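Local coordinates for protein putative cytochrome P450 120 (Synechocystis sp., PDB 2VE3) that binds retinoic acid in a pocket beside its heme and probably works as a cytochrome P450 monooxygenase, at residues Pro21-Thr26 against Phe182-Pro187; Gly33-Lys38 against Pro45-Arg50; Phe52-Ile57 against Ser83-Leu88; Phe174-Gln179 against Gln197-Leu202. All coordinates share one frame; numbering follows the deposited sequence.

Interaction 1 of 4, residues Pro21-Thr26 against Phe182-Pro187. With REA (retinoic acid), chain D.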
# COMPACT_ATOMS: atom_id res chain seq x y z
N PRO A 21 -2.16 -20.78 -23.38
CA PRO A 21 -0.74 -20.40 -23.36
C PRO A 21 -0.60 -18.88 -23.21
O PRO A 21 -1.40 -18.13 -23.76
CB PRO A 21 -0.22 -20.87 -24.72
CG PRO A 21 -1.17 -21.92 -25.15
CD PRO A 21 -2.50 -21.47 -24.64
N TRP A 22 0.41 -18.47 -22.45
CA TRP A 22 0.66 -17.08 -22.06
C TRP A 22 -0.50 -16.40 -21.30
O TRP A 22 -0.35 -16.09 -20.11
CB TRP A 22 1.18 -16.22 -23.23
CG TRP A 22 2.19 -15.23 -22.79
CD1 TRP A 22 3.55 -15.40 -22.75
CD2 TRP A 22 1.94 -13.91 -22.28
NE1 TRP A 22 4.15 -14.26 -22.27
CE2 TRP A 22 3.19 -13.34 -21.97
CE3 TRP A 22 0.77 -13.16 -22.07
CZ2 TRP A 22 3.31 -12.04 -21.45
CZ3 TRP A 22 0.90 -11.87 -21.55
CH2 TRP A 22 2.16 -11.33 -21.24
N LEU A 23 -1.63 -16.16 -21.96
CA LEU A 23 -2.76 -15.48 -21.31
C LEU A 23 -3.17 -16.14 -19.98
O LEU A 23 -3.42 -15.44 -18.99
CB LEU A 23 -3.97 -15.34 -22.25
CG LEU A 23 -5.19 -14.58 -21.69
CD1 LEU A 23 -4.95 -13.07 -21.59
CD2 LEU A 23 -6.43 -14.88 -22.50
N GLY A 24 -3.22 -17.47 -19.96
CA GLY A 24 -3.53 -18.22 -18.74
C GLY A 24 -4.79 -17.73 -18.08
O GLY A 24 -5.81 -17.55 -18.74
N GLU A 25 -4.73 -17.49 -16.78
CA GLU A 25 -5.88 -16.94 -16.05
C GLU A 25 -5.71 -15.45 -15.73
O GLU A 25 -6.31 -14.93 -14.79
CB GLU A 25 -6.15 -17.73 -14.76
CG GLU A 25 -6.31 -19.23 -14.95
CD GLU A 25 -6.92 -19.90 -13.73
OE1 GLU A 25 -6.22 -20.09 -12.71
OE2 GLU A 25 -8.12 -20.23 -13.78
N THR A 26 -4.89 -14.76 -16.54
CA THR A 26 -4.60 -13.35 -16.31
C THR A 26 -5.87 -12.49 -16.29
O THR A 26 -5.96 -11.56 -15.50
CB THR A 26 -3.60 -12.77 -17.36
OG1 THR A 26 -2.44 -13.61 -17.47
CG2 THR A 26 -3.14 -11.37 -16.96
N PHE A 182 -1.56 -2.69 -12.92
CA PHE A 182 -1.99 -4.08 -13.04
C PHE A 182 -3.02 -4.20 -14.16
O PHE A 182 -4.21 -3.96 -13.96
CB PHE A 182 -2.48 -4.63 -11.70
CG PHE A 182 -1.41 -4.68 -10.63
CD1 PHE A 182 -0.74 -5.87 -10.34
CD2 PHE A 182 -1.06 -3.53 -9.92
CE1 PHE A 182 0.25 -5.91 -9.35
CE2 PHE A 182 -0.06 -3.58 -8.92
CZ PHE A 182 0.60 -4.77 -8.65
N SER A 183 -2.51 -4.52 -15.35
CA SER A 183 -3.29 -4.56 -16.59
C SER A 183 -2.59 -5.43 -17.62
O SER A 183 -1.45 -5.88 -17.41
CB SER A 183 -3.48 -3.14 -17.15
OG SER A 183 -2.23 -2.58 -17.50
N LEU A 184 -3.27 -5.67 -18.75
CA LEU A 184 -2.66 -6.37 -19.89
C LEU A 184 -1.59 -5.47 -20.51
O LEU A 184 -1.92 -4.38 -20.96
CB LEU A 184 -3.71 -6.70 -20.97
CG LEU A 184 -4.85 -7.70 -20.76
CD1 LEU A 184 -5.51 -8.00 -22.13
CD2 LEU A 184 -4.39 -8.99 -20.08
N PRO A 185 -0.33 -5.95 -20.55
CA PRO A 185 0.78 -5.11 -21.03
C PRO A 185 0.78 -4.94 -22.56
O PRO A 185 1.77 -5.24 -23.23
CB PRO A 185 2.03 -5.85 -20.53
CG PRO A 185 1.60 -7.29 -20.45
CD PRO A 185 0.12 -7.31 -20.20
N ILE A 186 -0.33 -4.45 -23.10
CA ILE A 186 -0.46 -4.19 -24.54
C ILE A 186 -0.20 -2.71 -24.85
O ILE A 186 -0.96 -1.83 -24.45
CB ILE A 186 -1.80 -4.68 -25.09
CG1 ILE A 186 -1.78 -6.22 -25.14
CG2 ILE A 186 -2.04 -4.16 -26.51
CD1 ILE A 186 -3.11 -6.85 -25.53
N PRO A 187 0.91 -2.45 -25.56
CA PRO A 187 1.45 -1.13 -25.83
C PRO A 187 0.76 -0.42 -27.00
O PRO A 187 1.39 -0.12 -28.02
CB PRO A 187 2.93 -1.41 -26.17
CG PRO A 187 3.09 -2.90 -26.21
CD PRO A 187 1.74 -3.52 -26.14
C1 REA D . 3.79 -1.12 -3.29
C2 REA D . 5.17 -0.50 -3.48
C3 REA D . 6.10 -1.49 -4.17
C4 REA D . 5.63 -1.74 -5.60
C5 REA D . 4.13 -1.94 -5.71
C6 REA D . 3.27 -1.65 -4.64
C7 REA D . 1.83 -1.85 -4.84
C8 REA D . 1.27 -3.20 -4.79
C9 REA D . -0.15 -3.38 -5.15
C10 REA D . -0.53 -4.73 -5.53
C11 REA D . -1.73 -5.40 -5.06
C12 REA D . -1.65 -6.85 -5.23
C13 REA D . -2.72 -7.65 -5.81
C14 REA D . -2.49 -9.04 -5.77
C15 REA D . -3.52 -10.05 -5.73
C16 REA D . 3.87 -2.31 -2.31
C17 REA D . 2.89 -0.03 -2.72
C18 REA D . 3.59 -2.45 -7.02
C19 REA D . -1.15 -2.25 -5.18
C20 REA D . -3.95 -7.01 -6.41
O1 REA D . -4.72 -9.74 -5.66
O2 REA D . -3.21 -11.25 -5.77

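Interaction 2 of 4, residues Gly33-Lys38 against Pro45-Arg50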
# COMPACT_ATOMS: atom_id res chain seq x y z
N GLY A 33 -13.06 -10.31 -8.50
CA GLY A 33 -12.80 -10.09 -7.07
C GLY A 33 -12.75 -11.42 -6.33
O GLY A 33 -12.53 -11.47 -5.12
N ASP A 34 -12.89 -12.49 -7.11
CA ASP A 34 -13.20 -13.83 -6.65
C ASP A 34 -11.98 -14.76 -6.74
O ASP A 34 -12.01 -15.89 -6.25
CB ASP A 34 -14.30 -14.37 -7.57
CG ASP A 34 -15.06 -15.52 -6.96
OD1 ASP A 34 -15.35 -15.47 -5.74
OD2 ASP A 34 -15.37 -16.48 -7.71
N PHE A 35 -10.91 -14.25 -7.35
CA PHE A 35 -9.83 -15.09 -7.86
C PHE A 35 -9.25 -16.09 -6.87
O PHE A 35 -9.27 -17.29 -7.12
CB PHE A 35 -8.72 -14.23 -8.50
CG PHE A 35 -7.69 -15.03 -9.24
CD1 PHE A 35 -7.88 -15.36 -10.58
CD2 PHE A 35 -6.52 -15.45 -8.61
CE1 PHE A 35 -6.93 -16.10 -11.26
CE2 PHE A 35 -5.58 -16.19 -9.29
CZ PHE A 35 -5.79 -16.52 -10.63
N GLY A 36 -8.74 -15.60 -5.74
CA GLY A 36 -8.01 -16.44 -4.79
C GLY A 36 -8.93 -17.37 -4.02
O GLY A 36 -8.60 -18.54 -3.80
N LYS A 37 -10.08 -16.83 -3.62
CA LYS A 37 -11.11 -17.57 -2.88
C LYS A 37 -11.71 -18.69 -3.73
O LYS A 37 -11.87 -19.81 -3.24
CB LYS A 37 -12.21 -16.60 -2.39
CG LYS A 37 -13.29 -17.25 -1.53
CD LYS A 37 -14.13 -16.22 -0.76
CE LYS A 37 -15.27 -16.88 0.02
NZ LYS A 37 -14.80 -17.96 0.96
N LYS A 38 -12.02 -18.39 -4.99
CA LYS A 38 -12.55 -19.39 -5.93
C LYS A 38 -11.63 -20.60 -6.08
O LYS A 38 -12.07 -21.74 -6.03
CB LYS A 38 -12.81 -18.76 -7.31
CG LYS A 38 -13.50 -19.69 -8.29
CD LYS A 38 -14.04 -18.93 -9.50
CE LYS A 38 -14.24 -19.87 -10.69
NZ LYS A 38 -12.93 -20.32 -11.26
N PRO A 45 -5.71 -25.11 -0.29
CA PRO A 45 -4.90 -24.00 0.26
C PRO A 45 -3.68 -23.60 -0.57
O PRO A 45 -3.25 -22.45 -0.50
CB PRO A 45 -4.48 -24.52 1.65
CG PRO A 45 -4.62 -25.99 1.57
CD PRO A 45 -5.77 -26.24 0.65
N ILE A 46 -3.12 -24.53 -1.35
CA ILE A 46 -2.00 -24.25 -2.25
C ILE A 46 -2.42 -24.55 -3.69
O ILE A 46 -2.77 -25.70 -4.03
CB ILE A 46 -0.74 -25.04 -1.85
CG1 ILE A 46 -0.36 -24.74 -0.39
CG2 ILE A 46 0.44 -24.70 -2.77
CD1 ILE A 46 0.63 -25.71 0.21
N PHE A 47 -2.44 -23.52 -4.53
CA PHE A 47 -2.87 -23.70 -5.91
C PHE A 47 -1.93 -23.07 -6.94
O PHE A 47 -1.16 -22.17 -6.61
CB PHE A 47 -4.36 -23.30 -6.11
CG PHE A 47 -4.62 -21.80 -6.12
CD1 PHE A 47 -4.41 -21.04 -7.28
CD2 PHE A 47 -5.12 -21.15 -4.98
CE1 PHE A 47 -4.66 -19.67 -7.30
CE2 PHE A 47 -5.38 -19.77 -4.99
CZ PHE A 47 -5.15 -19.03 -6.15
N LYS A 48 -2.00 -23.57 -8.18
CA LYS A 48 -1.24 -23.01 -9.29
C LYS A 48 -2.14 -22.37 -10.36
O LYS A 48 -3.30 -22.75 -10.57
CB LYS A 48 -0.28 -24.04 -9.90
CG LYS A 48 -0.96 -25.06 -10.80
CD LYS A 48 0.02 -26.09 -11.31
CE LYS A 48 -0.72 -27.27 -11.93
NZ LYS A 48 -1.34 -26.84 -13.20
N THR A 49 -1.57 -21.38 -11.05
CA THR A 49 -2.24 -20.73 -12.14
C THR A 49 -1.17 -20.24 -13.11
O THR A 49 0.01 -20.55 -12.94
CB THR A 49 -3.14 -19.56 -11.62
OG1 THR A 49 -3.80 -18.92 -12.72
CG2 THR A 49 -2.33 -18.55 -10.85
N ARG A 50 -1.59 -19.50 -14.12
CA ARG A 50 -0.64 -18.86 -15.02
C ARG A 50 -1.06 -17.42 -15.20
O ARG A 50 -2.21 -17.12 -15.48
CB ARG A 50 -0.56 -19.61 -16.35
CG ARG A 50 0.18 -18.88 -17.48
CD ARG A 50 0.15 -19.73 -18.73
NE ARG A 50 1.00 -20.90 -18.58
CZ ARG A 50 0.74 -22.10 -19.11
NH1 ARG A 50 -0.36 -22.30 -19.82
NH2 ARG A 50 1.59 -23.10 -18.92

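Interaction 3 of 4, residues Phe52-Ile57 against Ser83-Leu88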
# COMPACT_ATOMS: atom_id res chain seq x y z
N PHE A 52 0.35 -13.57 -16.78
CA PHE A 52 1.29 -12.77 -17.58
C PHE A 52 2.45 -13.62 -18.10
O PHE A 52 3.61 -13.21 -18.01
CB PHE A 52 1.85 -11.59 -16.76
CG PHE A 52 0.80 -10.76 -16.08
CD1 PHE A 52 0.27 -9.64 -16.72
CD2 PHE A 52 0.36 -11.07 -14.80
CE1 PHE A 52 -0.68 -8.86 -16.09
CE2 PHE A 52 -0.59 -10.30 -14.16
CZ PHE A 52 -1.12 -9.19 -14.81
N GLY A 53 2.13 -14.82 -18.57
CA GLY A 53 3.10 -15.75 -19.13
C GLY A 53 3.93 -16.56 -18.15
O GLY A 53 4.79 -17.32 -18.58
N LYS A 54 3.68 -16.39 -16.84
CA LYS A 54 4.38 -17.16 -15.80
C LYS A 54 3.47 -18.11 -15.02
O LYS A 54 2.34 -17.77 -14.66
CB LYS A 54 5.07 -16.24 -14.77
CG LYS A 54 6.00 -15.19 -15.33
CD LYS A 54 7.39 -15.73 -15.57
CE LYS A 54 8.10 -14.90 -16.61
NZ LYS A 54 7.79 -13.45 -16.42
N ASN A 55 4.00 -19.30 -14.75
CA ASN A 55 3.38 -20.26 -13.84
C ASN A 55 3.53 -19.77 -12.41
O ASN A 55 4.65 -19.47 -11.98
CB ASN A 55 4.04 -21.63 -14.03
CG ASN A 55 3.85 -22.18 -15.45
OD1 ASN A 55 2.86 -21.87 -16.13
ND2 ASN A 55 4.79 -23.00 -15.89
N VAL A 56 2.40 -19.67 -11.70
CA VAL A 56 2.39 -19.04 -10.37
C VAL A 56 1.71 -19.95 -9.34
O VAL A 56 0.63 -20.48 -9.60
CB VAL A 56 1.70 -17.64 -10.39
CG1 VAL A 56 1.93 -16.86 -9.07
CG2 VAL A 56 2.18 -16.77 -11.59
N ILE A 57 2.34 -20.12 -8.18
CA ILE A 57 1.73 -20.83 -7.04
C ILE A 57 1.28 -19.80 -6.01
O ILE A 57 2.08 -19.00 -5.55
CB ILE A 57 2.71 -21.87 -6.41
CG1 ILE A 57 3.21 -22.85 -7.48
CG2 ILE A 57 2.05 -22.61 -5.24
CD1 ILE A 57 4.14 -23.95 -6.96
N SER A 83 3.40 -5.76 -16.60
CA SER A 83 2.93 -4.38 -16.70
C SER A 83 3.50 -3.50 -15.58
O SER A 83 3.92 -2.37 -15.84
CB SER A 83 1.40 -4.35 -16.64
OG SER A 83 0.93 -4.94 -15.43
N THR A 84 3.51 -4.02 -14.35
CA THR A 84 4.01 -3.30 -13.18
C THR A 84 5.50 -2.99 -13.30
O THR A 84 5.92 -1.88 -13.01
CB THR A 84 3.80 -4.10 -11.86
OG1 THR A 84 2.58 -4.85 -11.94
CG2 THR A 84 3.78 -3.17 -10.64
N ARG A 85 6.27 -3.97 -13.73
CA ARG A 85 7.71 -3.81 -13.86
C ARG A 85 8.07 -2.72 -14.85
O ARG A 85 8.83 -1.83 -14.52
CB ARG A 85 8.39 -5.14 -14.19
CG ARG A 85 8.68 -5.97 -12.94
CD ARG A 85 9.45 -7.24 -13.25
NE ARG A 85 8.61 -8.21 -13.93
CZ ARG A 85 8.74 -8.55 -15.21
NH1 ARG A 85 9.71 -8.01 -15.95
NH2 ARG A 85 7.91 -9.44 -15.73
N ILE A 86 7.47 -2.77 -16.04
CA ILE A 86 7.67 -1.77 -17.10
C ILE A 86 7.33 -0.35 -16.64
O ILE A 86 8.07 0.59 -16.91
CB ILE A 86 6.85 -2.12 -18.40
CG1 ILE A 86 7.35 -3.45 -19.00
CG2 ILE A 86 6.93 -0.99 -19.40
CD1 ILE A 86 6.54 -3.97 -20.19
N LEU A 87 6.21 -0.21 -15.93
CA LEU A 87 5.72 1.10 -15.50
C LEU A 87 6.44 1.69 -14.29
O LEU A 87 6.52 2.92 -14.15
CB LEU A 87 4.20 1.06 -15.27
CG LEU A 87 3.38 0.90 -16.56
CD1 LEU A 87 1.96 0.45 -16.28
CD2 LEU A 87 3.39 2.20 -17.33
N LEU A 88 6.95 0.83 -13.41
CA LEU A 88 7.81 1.24 -12.31
C LEU A 88 9.19 1.70 -12.79
O LEU A 88 9.74 2.66 -12.26
CB LEU A 88 8.00 0.09 -11.32
CG LEU A 88 6.92 -0.23 -10.28
CD1 LEU A 88 7.30 -1.54 -9.61
CD2 LEU A 88 6.87 0.89 -9.27

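Interaction 4 of 4, residues Phe174-Gln179 against Gln197-Leu202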
# COMPACT_ATOMS: atom_id res chain seq x y z
N PHE A 174 -1.00 10.87 -12.65
CA PHE A 174 -0.81 9.77 -11.72
C PHE A 174 -1.98 8.80 -11.67
O PHE A 174 -1.79 7.59 -11.59
CB PHE A 174 -0.49 10.29 -10.32
CG PHE A 174 0.87 9.89 -9.83
CD1 PHE A 174 1.05 8.66 -9.21
CD2 PHE A 174 1.96 10.71 -10.01
CE1 PHE A 174 2.30 8.27 -8.76
CE2 PHE A 174 3.23 10.33 -9.56
CZ PHE A 174 3.39 9.11 -8.93
N GLU A 175 -3.18 9.34 -11.75
CA GLU A 175 -4.40 8.54 -11.75
C GLU A 175 -4.46 7.60 -12.94
O GLU A 175 -4.81 6.42 -12.80
CB GLU A 175 -5.63 9.45 -11.69
CG GLU A 175 -5.64 10.32 -10.44
CD GLU A 175 -5.85 9.49 -9.17
OE1 GLU A 175 -4.86 9.17 -8.45
OE2 GLU A 175 -7.02 9.16 -8.91
N THR A 176 -4.08 8.12 -14.11
CA THR A 176 -3.93 7.34 -15.34
C THR A 176 -2.76 6.33 -15.26
O THR A 176 -2.90 5.18 -15.66
CB THR A 176 -3.72 8.29 -16.54
OG1 THR A 176 -4.77 9.27 -16.53
CG2 THR A 176 -3.74 7.54 -17.84
N TYR A 177 -1.62 6.78 -14.75
CA TYR A 177 -0.46 5.90 -14.51
C TYR A 177 -0.87 4.68 -13.65
O TYR A 177 -0.67 3.54 -14.05
CB TYR A 177 0.65 6.72 -13.85
CG TYR A 177 1.84 5.93 -13.36
CD1 TYR A 177 2.81 5.47 -14.25
CD2 TYR A 177 1.99 5.64 -12.00
CE1 TYR A 177 3.88 4.74 -13.80
CE2 TYR A 177 3.08 4.91 -11.55
CZ TYR A 177 4.01 4.45 -12.46
OH TYR A 177 5.10 3.73 -12.01
N ILE A 178 -1.48 4.94 -12.50
CA ILE A 178 -1.97 3.90 -11.58
C ILE A 178 -2.91 2.86 -12.22
O ILE A 178 -2.75 1.65 -12.00
CB ILE A 178 -2.60 4.52 -10.32
CG1 ILE A 178 -1.52 5.19 -9.45
CG2 ILE A 178 -3.38 3.47 -9.51
CD1 ILE A 178 -2.07 5.93 -8.23
N GLN A 179 -3.85 3.31 -13.05
CA GLN A 179 -4.85 2.42 -13.67
C GLN A 179 -4.25 1.32 -14.56
O GLN A 179 -4.88 0.28 -14.76
CB GLN A 179 -5.92 3.23 -14.43
CG GLN A 179 -7.04 3.78 -13.53
CD GLN A 179 -8.20 4.47 -14.29
OE1 GLN A 179 -9.10 5.05 -13.67
NE2 GLN A 179 -8.19 4.41 -15.61
N GLN A 197 1.58 4.19 -19.83
CA GLN A 197 2.90 4.37 -20.42
C GLN A 197 3.15 5.83 -20.76
O GLN A 197 4.24 6.34 -20.52
CB GLN A 197 3.05 3.52 -21.67
CG GLN A 197 3.24 2.06 -21.39
CD GLN A 197 3.52 1.26 -22.64
OE1 GLN A 197 4.57 0.66 -22.76
NE2 GLN A 197 2.58 1.26 -23.57
N ARG A 198 2.13 6.48 -21.31
CA ARG A 198 2.18 7.88 -21.72
C ARG A 198 2.15 8.78 -20.49
O ARG A 198 2.86 9.79 -20.42
CB ARG A 198 1.01 8.17 -22.70
CG ARG A 198 0.69 9.65 -22.96
CD ARG A 198 1.58 10.28 -24.04
NE ARG A 198 1.35 11.72 -24.16
CZ ARG A 198 2.23 12.59 -24.65
NH1 ARG A 198 3.40 12.17 -25.10
NH2 ARG A 198 1.93 13.88 -24.70
N ALA A 199 1.35 8.38 -19.50
CA ALA A 199 1.30 9.05 -18.20
C ALA A 199 2.69 9.05 -17.57
O ALA A 199 3.16 10.09 -17.12
CB ALA A 199 0.29 8.37 -17.28
N ARG A 200 3.35 7.89 -17.57
CA ARG A 200 4.70 7.75 -16.98
C ARG A 200 5.71 8.67 -17.68
O ARG A 200 6.53 9.29 -17.02
CB ARG A 200 5.17 6.29 -17.01
CG ARG A 200 6.67 6.07 -17.25
CD ARG A 200 7.13 4.66 -16.90
NE ARG A 200 8.59 4.55 -16.95
CZ ARG A 200 9.40 4.60 -15.89
NH1 ARG A 200 8.91 4.73 -14.64
NH2 ARG A 200 10.70 4.51 -16.07
N ALA A 201 5.63 8.75 -19.01
CA ALA A 201 6.53 9.60 -19.79
C ALA A 201 6.36 11.06 -19.41
O ALA A 201 7.34 11.79 -19.19
CB ALA A 201 6.29 9.42 -21.29
N LEU A 202 5.11 11.49 -19.32
CA LEU A 202 4.78 12.86 -18.94
C LEU A 202 5.20 13.18 -17.51
O LEU A 202 5.69 14.27 -17.25
CB LEU A 202 3.28 13.13 -19.14
CG LEU A 202 2.77 13.16 -20.58
CD1 LEU A 202 1.24 13.04 -20.61
CD2 LEU A 202 3.22 14.41 -21.32

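Interaction 1 of 4, residues Pro21-Thr26 against Phe182-Pro187
The carbonyl oxygen of Leu23 is gripped twice by Thr26. Thr26 OG1 lies 2.6 Å from Leu23 O, and the backbone N of Thr26 lies 2.9 Å from Leu23 O. The hydroxyl meets the carbonyl at a C=O...O angle of 143° and stands 30° out of its plane. The backbone bond closes a type II' turn from Leu23 to Thr26, and the hydroxyl reinforces it. Glu25 is at the N-cap of helix 26-31. Thr26 OG1 also takes the backbone N-H of Phe52. OG1 sits beside the backbone N (chi1 -50°), which puts the methyl CG2 anti to that N. Thr26 CG2 meets Leu184 CD2 at 4.1 Å. Leu23 CD1 reaches the same Leu184 CD2 more loosely, at 4.4 Å. Residues 182-187 belong to the loop between helices 170-181 and 192-215, the F-G loop of a P450, so the contact ties the N-terminal loop to that element. Pro185 is the centre of an inverse gamma turn, closed by Ile186 N on Leu184 O. Pro185 CG comes to the edge of the Trp22 ring, near its plane, 4.2 Å from Trp22 CH2. Phe182 leaves this patch and turns into the ligand pocket. Its CZ lies 3.3 Å from C10 of retinoic acid, and the ring meets the polyene obliquely. Replacing Phe182 by an alanine is likely to open a gap beside C9 and C10 of the retinoic acid and leave the polyene freer to shift. Leu184 itself packs on Leu27 and Leu30 of helix 26-31.

Interaction 2 of 4, residues Gly33-Lys38 against Pro45-Arg50
Helix 35-43 of the N-terminal P450 region lies against strand 47-51, an outermost strand of the five-stranded mixed sheet, with Phe35 and Gly36 meeting Phe47 and Thr49. Helix and strand are nearly consecutive in the chain, so the contact folds the helix back on the strand that follows it. Phe47 and Thr49, two residues apart on the strand, both point toward the helix. Phe35 has its CG anti to the backbone N, chi1 -170°. This carries the ring from the helix toward the strand. Its CE2 comes to the edge of the Phe47 ring, near that ring's plane, 4.1 Å from Phe47 CE1. Thr49 OG1 sits at the edge of the Phe35 ring, in its plane, 3.8 Å from Phe35 CZ. The methyl Thr49 CG2 is 4.0 Å from Phe35 CZ. Phe47 has its CG between the backbone N and the carbonyl carbon, chi1 75°, which brings the ring against the backbone at Gly36, with Gly36 O oblique to it. Phe47 CE2 is 3.6 Å from Gly36 O, and Phe47 CZ is 4.1 Å from Gly36 CA. Phe58 of the neighbouring strand meets both aromatic rings, nearly parallel to Phe47. Arg39, one turn along the helix, makes a cation-pi contact with Phe35. No hydrogen bond joins the two segments. The contact is mainly aromatic and apolar, with the Gly36 carbonyl oxygen against the Phe47 ring, and the one side-chain hydroxyl in it, Thr49 OG1, has its polar partner in Glu25 OE1.

Interaction 3 of 4, residues Phe52-Ile57 against Ser83-Leu88
Lys54 and Arg85 approach each other through bent chains. In Lys54, CG sits beside the backbone N, chi1 -53°, and the chain bends at chi2, -85°, and again at chi4. In Arg85 the bend is at chi3, -72°. The two come from opposite directions, and Lys54 NZ ends 4.1 Å from Arg85 NH2, set obliquely to the guanidinium. Both groups carry like charge and neither bonds the other. They probably repel mildly, and their partly exposed setting is likely to soften this. Arg85 NE bonds the carbonyl oxygen of Trp80, which probably helps fix the guanidinium. In the fold, Phe52 and Gly53 form the tight connection between strands 47-51 and 54-59, an antiparallel hairpin at the border of the sheet. Both have positive phi. Helix 82-88 is the short helix of the B-C region of P450s, and its Thr84 touches retinoic acid. The hairpin thus faces an element that helps line the ligand pocket. At the turn, Phe52 points toward the helix. Its CE1 stands 4.3 Å from Ser83 OG, with the hydroxyl oblique to the ring. The ring itself also packs on Phe29 and Leu30 of helix 26-31. Ser83 OG has its main partner elsewhere: it and Thr84 OG1 both bond Leu181 O, and Ser83 OG makes a further weak bond to Ser183 O.

Interaction 4 of 4, residues Phe174-Gln179 against Gln197-Leu202
The helical segments 174-179 and 197-202 run at 136° between their N-to-C directions, with axes 7.9 Å apart at closest approach and Tyr177 nearest Ala199. They are parts of the F and G helices of the P450 fold, joined by the loop between them. The small side chain of Ala199 probably helps the helices come this close. Ala199 CB lies over the backbone of the first helix, 3.5 Å from Tyr177 N and 3.8 Å from Tyr177 CB. Thr176 CB flanks it at 4.1 Å from Ala199 CB. Tyr177 has its CG anti to the backbone N, chi1 172°, and its ring runs beside Arg200, both pointing the same way. The touching atoms are Tyr177 CD1 and Arg200 CB, 3.7 Å apart, with the ring and guanidinium planes 31° from each other. The polar ends go elsewhere. Tyr177 OH bonds Leu87 O, Arg200 NH2 forms a salt bridge with Asp246 of helix 241-272, and Thr176 OG1 bonds Pro172 O. Ser196, just before the second segment, bonds the carbonyl oxygens of Thr176 and Tyr177 through its OG. Between the two segments themselves the chemistry is van der Waals packing of CB atoms and ring, while the polar ends of Tyr177 and Arg200 are held by Leu87 and Asp246, outside both segments.

Overall arrangement
Interaction 2 is the buried contact and interaction 1 the surface one; interactions 3 and 4 lie between. Interactions 2 and 3 share the hairpin of strands 47-51 and 54-59, each facing a helix; the first is largely aromatic, while in the second a phenyl ring meets a hydroxyl and two like charges come near each other. Interaction 1 lies about 8 Å from interaction 3, centre to centre, and encloses 2 and 3 along the chain. Interaction 4 is tight helix-helix packing, about 29 Å from interaction 2 between centres. Helix 82-88 bridges 3 and 4, and the loop after helix 170-181 joins 4 to 1. Retinoic acid is touched from interactions 1 and 3, by Phe182 and Thr84.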